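Local atomic coordinates of DyP (Bjerkandera adusta, PDB entry 3VXJ), a protein that binds heme b and, as a DyP-type peroxidase, probably uses hydrogen peroxide to oxidise dyes and phenolic compounds. Residues G195-G200 with D214-A219; F220-Q225 with G353-E358; A268-A273 with R302-A307. All coordinates share one frame; numbering follows the deposited sequence.

Interaction 1: G195-G200 with D214-A219; sequences GIILTG and DGSFMA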
loop_
_atom_site.group_PDB
_atom_site.type_symbol
_atom_site.label_atom_id
_atom_site.label_comp_id
_atom_site.label_asym_id
_atom_site.label_seq_id
_atom_site.Cartn_x
_atom_site.Cartn_y
_atom_site.Cartn_z
ATOM N N GLY A 195 -12.865 -13.288 -2.992
ATOM C CA GLY A 195 -13.467 -12.154 -3.695
ATOM C C GLY A 195 -13.346 -10.803 -3.015
ATOM O O GLY A 195 -13.754 -9.801 -3.580
ATOM N N ILE A 196 -12.802 -10.759 -1.805
ATOM C CA ILE A 196 -12.415 -9.471 -1.224
ATOM C C ILE A 196 -11.243 -8.875 -2.020
ATOM O O ILE A 196 -11.119 -7.650 -2.145
ATOM C CB ILE A 196 -12.080 -9.599 0.275
ATOM C CG1 ILE A 196 -13.277 -10.168 1.057
ATOM C CG2 ILE A 196 -11.639 -8.250 0.855
ATOM C CD1 ILE A 196 -14.612 -9.434 0.855
ATOM N N ILE A 197 -10.407 -9.747 -2.589
ATOM C CA ILE A 197 -9.217 -9.334 -3.334
ATOM C C ILE A 197 -9.374 -9.571 -4.835
ATOM O O ILE A 197 -8.969 -8.735 -5.640
ATOM C CB ILE A 197 -7.955 -10.070 -2.806
ATOM C CG1 ILE A 197 -7.817 -9.923 -1.275
ATOM C CG2 ILE A 197 -6.697 -9.588 -3.520
ATOM C CD1 ILE A 197 -7.719 -8.471 -0.776
ATOM N N LEU A 198 -9.970 -10.706 -5.199
ATOM C CA LEU A 198 -10.041 -11.157 -6.592
ATOM C C LEU A 198 -11.436 -10.930 -7.155
ATOM O O LEU A 198 -12.421 -11.480 -6.637
ATOM C CB LEU A 198 -9.648 -12.643 -6.706
ATOM C CG LEU A 198 -8.209 -12.991 -6.304
ATOM C CD1 LEU A 198 -8.045 -14.490 -6.153
ATOM C CD2 LEU A 198 -7.191 -12.436 -7.290
ATOM N N THR A 199 -11.513 -10.142 -8.227
ATOM C CA THR A 199 -12.799 -9.878 -8.868
ATOM C C THR A 199 -13.443 -11.170 -9.365
ATOM O O THR A 199 -12.768 -12.057 -9.905
ATOM C CB THR A 199 -12.671 -8.813 -9.997
ATOM O OG1 THR A 199 -11.562 -9.119 -10.846
ATOM C CG2 THR A 199 -12.455 -7.422 -9.390
ATOM N N GLY A 200 -14.751 -11.282 -9.157
ATOM C CA GLY A 200 -15.508 -12.438 -9.634
ATOM C C GLY A 200 -15.538 -13.641 -8.708
ATOM O O GLY A 200 -16.270 -14.600 -8.973
ATOM N N ASP A 214 -10.613 -13.357 -11.398
ATOM C CA ASP A 214 -9.248 -13.536 -10.882
ATOM C C ASP A 214 -8.307 -12.384 -11.212
ATOM O O ASP A 214 -7.078 -12.532 -11.140
ATOM C CB ASP A 214 -8.659 -14.894 -11.293
ATOM C CG ASP A 214 -9.287 -16.045 -10.552
ATOM O OD1 ASP A 214 -9.708 -15.849 -9.392
ATOM O OD2 ASP A 214 -9.347 -17.148 -11.133
ATOM N N GLY A 215 -8.901 -11.245 -11.557
ATOM C CA GLY A 215 -8.175 -9.985 -11.606
ATOM C C GLY A 215 -8.283 -9.270 -10.269
ATOM O O GLY A 215 -8.860 -9.788 -9.311
ATOM N N SER A 216 -7.712 -8.070 -10.198
ATOM C CA SER A 216 -7.862 -7.229 -9.008
ATOM C C SER A 216 -7.629 -5.775 -9.386
ATOM O O SER A 216 -6.956 -5.480 -10.382
ATOM C CB SER A 216 -6.862 -7.654 -7.916
ATOM O OG SER A 216 -7.099 -6.958 -6.692
ATOM N N PHE A 217 -8.189 -4.860 -8.593
ATOM C CA PHE A 217 -7.903 -3.438 -8.777
ATOM C C PHE A 217 -6.757 -2.993 -7.895
ATOM O O PHE A 217 -6.745 -3.275 -6.687
ATOM C CB PHE A 217 -9.122 -2.564 -8.472
ATOM C CG PHE A 217 -10.235 -2.708 -9.468
ATOM C CD1 PHE A 217 -10.211 -2.018 -10.685
ATOM C CD2 PHE A 217 -11.297 -3.560 -9.208
ATOM C CE1 PHE A 217 -11.242 -2.168 -11.611
ATOM C CE2 PHE A 217 -12.336 -3.708 -10.120
ATOM C CZ PHE A 217 -12.306 -3.017 -11.327
ATOM N N MET A 218 -5.799 -2.303 -8.507
ATOM C CA MET A 218 -4.724 -1.642 -7.790
ATOM C C MET A 218 -5.010 -0.156 -7.606
ATOM O O MET A 218 -5.358 0.555 -8.562
ATOM C CB MET A 218 -3.411 -1.799 -8.553
ATOM C CG MET A 218 -2.221 -1.182 -7.803
ATOM S SD MET A 218 -0.844 -0.646 -8.821
ATOM C CE MET A 218 -0.146 -2.222 -9.285
ATOM N N ALA A 219 -4.845 0.311 -6.370
ATOM C CA ALA A 219 -4.707 1.730 -6.085
ATOM C C ALA A 219 -3.206 1.975 -5.951
ATOM O O ALA A 219 -2.553 1.465 -5.036
ATOM C CB ALA A 219 -5.434 2.095 -4.801
#

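Interaction 2: F220-Q225 with G353-E358; sequences FRHFQQ and GLLFVE. With HEM (protoporphyrin IX containing Fe), chain B.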
loop_
_atom_site.group_PDB
_atom_site.type_symbol
_atom_site.label_atom_id
_atom_site.label_comp_id
_atom_site.label_asym_id
_atom_site.label_seq_id
_atom_site.Cartn_x
_atom_site.Cartn_y
_atom_site.Cartn_z
ATOM N N PHE A 220 -2.664 2.717 -6.907
ATOM C CA PHE A 220 -1.284 3.155 -6.869
ATOM C C PHE A 220 -1.231 4.593 -6.351
ATOM O O PHE A 220 -2.013 5.446 -6.780
ATOM C CB PHE A 220 -0.642 3.090 -8.264
ATOM C CG PHE A 220 0.775 3.569 -8.269
ATOM C CD1 PHE A 220 1.789 2.723 -7.854
ATOM C CD2 PHE A 220 1.101 4.868 -8.644
ATOM C CE1 PHE A 220 3.104 3.157 -7.810
ATOM C CE2 PHE A 220 2.413 5.307 -8.596
ATOM C CZ PHE A 220 3.413 4.451 -8.186
ATOM N N ARG A 221 -0.312 4.852 -5.425
ATOM C CA ARG A 221 -0.070 6.211 -4.929
ATOM C C ARG A 221 1.418 6.492 -4.867
ATOM O O ARG A 221 2.179 5.708 -4.295
ATOM C CB ARG A 221 -0.660 6.406 -3.535
ATOM C CG ARG A 221 -2.151 6.093 -3.418
ATOM C CD ARG A 221 -3.027 7.256 -3.850
ATOM N NE ARG A 221 -3.226 8.206 -2.760
ATOM C CZ ARG A 221 -3.566 9.489 -2.911
ATOM N NH1 ARG A 221 -3.698 10.034 -4.116
ATOM N NH2 ARG A 221 -3.744 10.247 -1.833
ATOM N N HIS A 222 1.841 7.601 -5.469
ATOM C CA HIS A 222 3.218 8.031 -5.334
ATOM C C HIS A 222 3.287 9.022 -4.179
ATOM O O HIS A 222 2.791 10.146 -4.298
ATOM C CB HIS A 222 3.690 8.676 -6.639
ATOM C CG HIS A 222 5.014 9.360 -6.535
ATOM N ND1 HIS A 222 5.452 10.275 -7.469
ATOM C CD2 HIS A 222 5.996 9.270 -5.606
ATOM C CE1 HIS A 222 6.641 10.725 -7.112
ATOM N NE2 HIS A 222 6.988 10.144 -5.978
ATOM N N PHE A 223 3.855 8.601 -3.048
ATOM C CA PHE A 223 3.959 9.481 -1.877
ATOM C C PHE A 223 5.388 9.951 -1.716
ATOM O O PHE A 223 6.312 9.137 -1.730
ATOM C CB PHE A 223 3.606 8.745 -0.582
ATOM C CG PHE A 223 2.179 8.306 -0.480
ATOM C CD1 PHE A 223 1.137 9.230 -0.567
ATOM C CD2 PHE A 223 1.887 6.971 -0.226
ATOM C CE1 PHE A 223 -0.187 8.809 -0.438
ATOM C CE2 PHE A 223 0.571 6.536 -0.091
ATOM C CZ PHE A 223 -0.475 7.462 -0.188
ATOM N N GLN A 224 5.577 11.256 -1.547
ATOM C CA GLN A 224 6.857 11.780 -1.094
ATOM C C GLN A 224 6.801 11.915 0.423
ATOM O O GLN A 224 5.824 12.437 0.956
ATOM C CB GLN A 224 7.137 13.129 -1.755
ATOM C CG GLN A 224 8.481 13.719 -1.390
ATOM C CD GLN A 224 8.899 14.857 -2.288
ATOM O OE1 GLN A 224 8.288 15.112 -3.331
ATOM N NE2 GLN A 224 9.962 15.544 -1.895
ATOM N N GLN A 225 7.850 11.477 1.112
ATOM C CA GLN A 225 7.904 11.564 2.574
ATOM C C GLN A 225 8.894 12.617 3.062
ATOM O O GLN A 225 9.979 12.800 2.480
ATOM C CB GLN A 225 8.232 10.197 3.187
ATOM C CG GLN A 225 7.063 9.194 3.085
ATOM C CD GLN A 225 7.443 7.776 3.452
ATOM O OE1 GLN A 225 7.618 6.934 2.582
ATOM N NE2 GLN A 225 7.554 7.501 4.744
ATOM N N GLY A 353 10.408 8.473 -0.580
ATOM C CA GLY A 353 9.037 8.211 -0.174
ATOM C C GLY A 353 8.621 6.773 -0.356
ATOM O O GLY A 353 9.419 5.854 -0.143
ATOM N N LEU A 354 7.371 6.581 -0.755
ATOM C CA LEU A 354 6.773 5.265 -0.861
ATOM C C LEU A 354 6.013 5.174 -2.163
ATOM O O LEU A 354 5.210 6.045 -2.492
ATOM C CB LEU A 354 5.821 4.988 0.318
ATOM C CG LEU A 354 5.310 3.544 0.493
ATOM C CD1 LEU A 354 6.453 2.586 0.866
ATOM C CD2 LEU A 354 4.190 3.476 1.548
ATOM N N LEU A 355 6.303 4.119 -2.907
ATOM C CA LEU A 355 5.480 3.727 -4.046
ATOM C C LEU A 355 4.465 2.727 -3.509
ATOM O O LEU A 355 4.771 1.547 -3.315
ATOM C CB LEU A 355 6.344 3.146 -5.172
ATOM C CG LEU A 355 7.481 4.073 -5.612
ATOM C CD1 LEU A 355 8.312 3.466 -6.727
ATOM C CD2 LEU A 355 6.967 5.443 -6.032
ATOM N N PHE A 356 3.270 3.245 -3.234
ATOM C CA PHE A 356 2.246 2.519 -2.500
ATOM C C PHE A 356 1.330 1.769 -3.469
ATOM O O PHE A 356 0.885 2.324 -4.486
ATOM C CB PHE A 356 1.470 3.519 -1.644
ATOM C CG PHE A 356 0.276 2.943 -0.945
ATOM C CD1 PHE A 356 0.380 2.431 0.345
ATOM C CD2 PHE A 356 -0.974 2.962 -1.565
ATOM C CE1 PHE A 356 -0.731 1.896 0.990
ATOM C CE2 PHE A 356 -2.092 2.461 -0.913
ATOM C CZ PHE A 356 -1.974 1.923 0.358
ATOM N N VAL A 357 1.069 0.508 -3.131
ATOM C CA VAL A 357 0.290 -0.397 -3.977
ATOM C C VAL A 357 -0.673 -1.161 -3.089
ATOM O O VAL A 357 -0.239 -1.837 -2.150
ATOM C CB VAL A 357 1.226 -1.409 -4.663
ATOM C CG1 VAL A 357 0.437 -2.458 -5.413
ATOM C CG2 VAL A 357 2.201 -0.692 -5.606
ATOM N N GLU A 358 -1.971 -1.045 -3.376
ATOM C CA GLU A 358 -2.975 -1.764 -2.607
ATOM C C GLU A 358 -3.986 -2.395 -3.548
ATOM O O GLU A 358 -4.508 -1.714 -4.440
ATOM C CB GLU A 358 -3.679 -0.819 -1.634
ATOM C CG GLU A 358 -4.558 -1.514 -0.606
ATOM C CD GLU A 358 -4.973 -0.616 0.553
ATOM O OE1 GLU A 358 -5.038 0.606 0.380
ATOM O OE2 GLU A 358 -5.221 -1.158 1.660
HETATM C CHA HEM B . 0.148 -0.818 7.791
HETATM C CHB HEM B . 3.314 2.662 6.680
HETATM C CHC HEM B . 0.136 4.639 3.617
HETATM C CHD HEM B . -3.037 1.150 4.683
HETATM C C1A HEM B . 1.266 -0.031 7.783
HETATM C C2A HEM B . 2.432 -0.221 8.617
HETATM C C3A HEM B . 3.305 0.755 8.311
HETATM C C4A HEM B . 2.726 1.562 7.261
HETATM C CMA HEM B . 4.700 0.989 8.921
HETATM C CAA HEM B . 2.570 -1.314 9.700
HETATM C CBA HEM B . 3.136 -2.649 9.213
HETATM C CGA HEM B . 2.175 -3.456 8.373
HETATM O O1A HEM B . 1.175 -3.994 8.896
HETATM O O2A HEM B . 2.439 -3.590 7.146
HETATM C C1B HEM B . 2.741 3.497 5.742
HETATM C C2B HEM B . 3.369 4.656 5.145
HETATM C C3B HEM B . 2.486 5.204 4.288
HETATM C C4B HEM B . 1.289 4.390 4.320
HETATM C CMB HEM B . 4.795 5.139 5.489
HETATM C CAB HEM B . 2.664 6.441 3.384
HETATM C CBB HEM B . 3.866 6.869 2.992
HETATM C C1C HEM B . -1.012 3.891 3.678
HETATM C C2C HEM B . -2.252 4.185 2.984
HETATM C C3C HEM B . -3.139 3.226 3.291
HETATM C C4C HEM B . -2.475 2.298 4.182
HETATM C CMC HEM B . -2.456 5.396 2.053
HETATM C CAC HEM B . -4.604 3.058 2.810
HETATM C CBC HEM B . -5.413 4.112 2.632
HETATM C C1D HEM B . -2.441 0.278 5.557
HETATM C C2D HEM B . -3.035 -0.969 5.970
HETATM C C3D HEM B . -2.061 -1.568 6.936
HETATM C C4D HEM B . -0.964 -0.637 7.014
HETATM C CMD HEM B . -4.380 -1.594 5.564
HETATM C CAD HEM B . -2.270 -2.899 7.673
HETATM C CBD HEM B . -3.165 -2.619 8.876
HETATM C CGD HEM B . -3.470 -3.876 9.644
HETATM O O1D HEM B . -3.265 -3.867 10.888
HETATM O O2D HEM B . -3.915 -4.876 9.036
HETATM N NA HEM B . 1.473 1.072 6.993
HETATM N NB HEM B . 1.450 3.376 5.243
HETATM N NC HEM B . -1.203 2.754 4.427
HETATM N ND HEM B . -1.198 0.435 6.167
HETATM FE FE HEM B . 0.107 1.956 5.756
HETATM O O HOH W 1 9.166 4.766 2.480
HETATM O O HOH W 2 0.888 0.782 4.348
#

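Interaction 3: A268-A273 with R302-A307; sequences APIDLA and RCPFGA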
loop_
_atom_site.group_PDB
_atom_site.type_symbol
_atom_site.label_atom_id
_atom_site.label_comp_id
_atom_site.label_asym_id
_atom_site.label_seq_id
_atom_site.Cartn_x
_atom_site.Cartn_y
_atom_site.Cartn_z
ATOM N N ALA A 268 6.888 -4.349 16.378
ATOM C CA ALA A 268 6.136 -4.782 17.554
ATOM C C ALA A 268 4.871 -3.921 17.674
ATOM O O ALA A 268 4.961 -2.696 17.711
ATOM C CB ALA A 268 6.986 -4.678 18.807
ATOM N N PRO A 269 3.679 -4.545 17.710
ATOM C CA PRO A 269 2.472 -3.731 17.821
ATOM C C PRO A 269 2.330 -3.165 19.234
ATOM O O PRO A 269 2.539 -3.881 20.218
ATOM C CB PRO A 269 1.353 -4.727 17.515
ATOM C CG PRO A 269 1.906 -6.055 17.918
ATOM C CD PRO A 269 3.378 -5.991 17.665
ATOM N N ILE A 270 1.984 -1.885 19.340
ATOM C CA ILE A 270 1.890 -1.257 20.652
ATOM C C ILE A 270 0.760 -1.831 21.521
ATOM O O ILE A 270 0.848 -1.803 22.744
ATOM C CB ILE A 270 1.846 0.302 20.582
ATOM C CG1 ILE A 270 0.514 0.823 20.020
ATOM C CG2 ILE A 270 3.084 0.853 19.817
ATOM C CD1 ILE A 270 0.466 2.354 19.910
ATOM N N ASP A 271 -0.255 -2.428 20.896
ATOM C CA ASP A 271 -1.313 -3.073 21.675
ATOM C C ASP A 271 -0.733 -4.217 22.526
ATOM O O ASP A 271 -1.206 -4.466 23.630
ATOM C CB ASP A 271 -2.428 -3.584 20.758
ATOM C CG ASP A 271 -3.686 -3.940 21.510
ATOM O OD1 ASP A 271 -3.936 -3.335 22.582
ATOM O OD2 ASP A 271 -4.426 -4.814 21.015
ATOM N N LEU A 272 0.305 -4.888 22.023
ATOM C CA LEU A 272 1.008 -5.936 22.789
ATOM C C LEU A 272 2.211 -5.431 23.590
ATOM O O LEU A 272 2.551 -6.008 24.627
ATOM C CB LEU A 272 1.463 -7.071 21.870
ATOM C CG LEU A 272 0.363 -7.808 21.103
ATOM C CD1 LEU A 272 0.979 -8.902 20.229
ATOM C CD2 LEU A 272 -0.671 -8.393 22.060
ATOM N N ALA A 273 2.848 -4.374 23.092
ATOM C CA ALA A 273 4.052 -3.797 23.690
ATOM C C ALA A 273 3.795 -2.303 23.901
ATOM O O ALA A 273 4.324 -1.457 23.173
ATOM C CB ALA A 273 5.235 -4.019 22.766
ATOM N N ARG A 302 -3.154 1.749 25.821
ATOM C CA ARG A 302 -2.406 0.758 25.054
ATOM C C ARG A 302 -2.190 1.169 23.597
ATOM O O ARG A 302 -1.163 0.846 23.020
ATOM C CB ARG A 302 -3.064 -0.617 25.154
ATOM C CG ARG A 302 -3.080 -1.162 26.574
ATOM C CD ARG A 302 -3.560 -2.608 26.651
ATOM N NE ARG A 302 -2.532 -3.538 26.198
ATOM C CZ ARG A 302 -1.575 -4.052 26.967
ATOM N NH1 ARG A 302 -1.485 -3.729 28.242
ATOM N NH2 ARG A 302 -0.683 -4.886 26.446
ATOM N N CYS A 303 -3.161 1.857 23.003
ATOM C CA CYS A 303 -3.060 2.312 21.606
ATOM C C CYS A 303 -4.016 3.474 21.381
ATOM O O CYS A 303 -5.189 3.369 21.746
ATOM C CB CYS A 303 -3.420 1.170 20.640
ATOM S SG CYS A 303 -3.113 1.535 18.897
ATOM N N PRO A 304 -3.541 4.578 20.753
ATOM C CA PRO A 304 -4.512 5.625 20.390
ATOM C C PRO A 304 -5.595 5.113 19.445
ATOM O O PRO A 304 -5.356 4.181 18.667
ATOM C CB PRO A 304 -3.654 6.686 19.680
ATOM C CG PRO A 304 -2.229 6.404 20.144
ATOM C CD PRO A 304 -2.178 4.908 20.283
ATOM N N PHE A 305 -6.768 5.730 19.504
ATOM C CA PHE A 305 -7.847 5.364 18.589
ATOM C C PHE A 305 -7.491 5.679 17.138
ATOM O O PHE A 305 -7.962 4.993 16.227
ATOM C CB PHE A 305 -9.156 6.072 18.947
ATOM C CG PHE A 305 -9.669 5.767 20.332
ATOM C CD1 PHE A 305 -9.729 4.457 20.809
ATOM C CD2 PHE A 305 -10.144 6.798 21.147
ATOM C CE1 PHE A 305 -10.218 4.183 22.090
ATOM C CE2 PHE A 305 -10.622 6.530 22.425
ATOM C CZ PHE A 305 -10.666 5.221 22.889
ATOM N N GLY A 306 -6.653 6.698 16.934
ATOM C CA GLY A 306 -6.331 7.223 15.605
ATOM C C GLY A 306 -4.970 6.846 15.024
ATOM O O GLY A 306 -4.571 7.410 14.004
ATOM N N ALA A 307 -4.269 5.886 15.639
ATOM C CA ALA A 307 -3.009 5.364 15.102
ATOM C C ALA A 307 -3.209 4.775 13.695
ATOM O O ALA A 307 -4.264 4.204 13.395
ATOM C CB ALA A 307 -2.439 4.319 16.042
#

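Interaction 1: G195-G200 with D214-A219
Ile-197 meets Ser-216 chiefly through its backbone carbonyl: the serine hydroxyl donates to it, with Ser-216 OG 2.8 Å from Ile-197 O and lying 19° out of the carbonyl plane. Because Ser-216 OG stands opposite its own backbone N (chi1 -173°), the hydroxyl leaves the strand on the side where the loop passes. The isoleucine side chain comes alongside, its branch methyl CG2 4.1 Å from the same Ser-216 OG, while Gln-360 O is a second, weak partner of that hydroxyl.

Leu-198 lays its two methyls against the backbone and carboxylate of the other segment. Leu-198 CD2 is 3.7 Å from Gly-215 O, and its CD1 lies 3.9 Å from Asp-214 OD1, an oxygen whose main partner is Arg-201 in a salt bridge. The leucine backbone joins in as well, Leu-198 CA making a C-H...O contact of 3.3 Å with Gly-215 O.

At Thr-199 the two backbones are tied directly. Thr-199 N donates to Gly-215 O at 2.9 Å from well above the carbonyl plane (39° out of it), and this one oxygen therefore receives both an N-H and a C-H from consecutive residues. In return Asp-214 N donates to Thr-199 O at 2.9 Å. The threonine side chain divides its work: OG1 is hydrogen-bonded to Ala-212 O, whereas CG2 turns to the Phe-217 ring and touches CE2 at 3.8 Å, the two side chains crossing at about a right angle. Phe-429 and Phe-90 also meet that ring.

The contact thus fastens the buried part of a loop to the beginning of strand 216-225, an inner strand of the four-stranded antiparallel sheet in the C-terminal ferredoxin-like half of the DyP fold.

Interaction 2: F220-Q225 with G353-E358
Phe-356 and Phe-223 run alongside each other to the heme. Phe-223 CE2 is 3.5 Å from Phe-356 CB, the ring planes being inclined at 58°. Phe-356 holds CG opposite its backbone N (chi1 173°), which sends the ring out to the porphyrin: its CE1 is 3.4 Å from C1C of the heme, and the heme methyl CMC sits over one ring face, toward the rim. The water bound to the iron at 2.0 Å from FE lies in the plane of this ring, at its edge. An alanine in place of Phe-356 would probably open a gap between Arg-221 CG and the C1C-C3C edge of the porphyrin, which would lose its aromatic cover.

Leu-354 adds its CD2, 3.7 Å from C3B of the heme. These residues share one face of two adjacent antiparallel strands in the C-terminal ferredoxin-like sheet of DyP-type peroxidases, and the heme turns its water-bearing side to that face. Two hydrogen-bonded pairs, Arg-221 with Phe-356 and Phe-223 with Leu-354, fix the register. On the other face Phe-220 sets the edge of its ring against Val-357 CG2.

At the strand end, a water donates to Gln-225 OE1 at 2.7 Å and to Gly-353 O at 2.9 Å, while Gln-225 NE2 is held by Glu-165. Gly-353 has to be small, since a CB there would run into Phe-223 O. Farther out, Arg-221 lays its CG 3.8 Å from Phe-356 CD2 and carries its guanidinium off to Asp-103, and Tyr-334 bonds His-222 NE2.

Interaction 3: A268-A273 with R302-A307
Ile-270 crosses Pro-304 at about a right angle and overlaps Cys-303, through its longer branch: CD1 is 3.7 Å from Pro-304 CD and 3.8 Å from Cys-303 SG. A chi1 of 71° places CG1 between the backbone N and the carbonyl carbon, and from there the branch runs toward the other segment, with CG1 passing 3.4 Å from Arg-302 O. Helix 249-261 packs on the same isoleucine through Ala-258 and Arg-259.

The polar half of the contact belongs to Arg-302. Its chain bends at chi3 (76°), bringing the guanidinium side-on to a single backbone oxygen. Arg-302 NE donates to Asp-271 O at 3.0 Å and NH2 to Asp-271 O at 2.9 Å, the oxygen lying at the guanidinium edge and near its plane, so that two bonds grip one acceptor and restrict rotation of the group. The Asp-271 carboxylate supports this less directly. Its OD1 makes only a long salt bridge, 3.9 Å from Arg-302 NE, with the two flat groups turned 69° apart, and OD2 accepts a hydrogen bond from Tyr-293 N. Asp-295 forms a further salt bridge to Arg-302 NE and stands close to Asp-271, and the arginine charge is likely to ease the repulsion between these two acids.

Both partners are shaped by tight turns. Residues 270-272 have helical backbone angles without forming a regular helix, and Ala-273 N donates to Pro-269 O at 2.9 Å. Farther along the second segment, Pro-304 to Ala-307 form a type I beta turn whose last residue is the N-cap of helix 308-312. That helix begins with His-308, the axial ligand of the heme iron, so the contact packs one loop against the residues just before and at the start of the turn leading into the proximal histidine helix of the peroxidase.

Following the chain, interaction 1 comes first and is the most local: it closes the loop between residues 200 and 214, delivering the chain into strand 216-225. Interaction 2 opens afterwards on the same strand and closes an excursion of 127 residues by pairing it with strand 353-360. The two contacts touch, Ala-219 N lying 2.8 Å from Glu-358 O in a probable hydrogen bond. Interaction 3 falls within that excursion, joining the loops before and after helix 279-282, and its nearest atoms are about 13 Å from interaction 2. Interaction 1 fastens a loop to the sheet in which interaction 2 pairs two strands, while interaction 3 ties the loop after helix 249-261 to the one entering the iron-ligand helix.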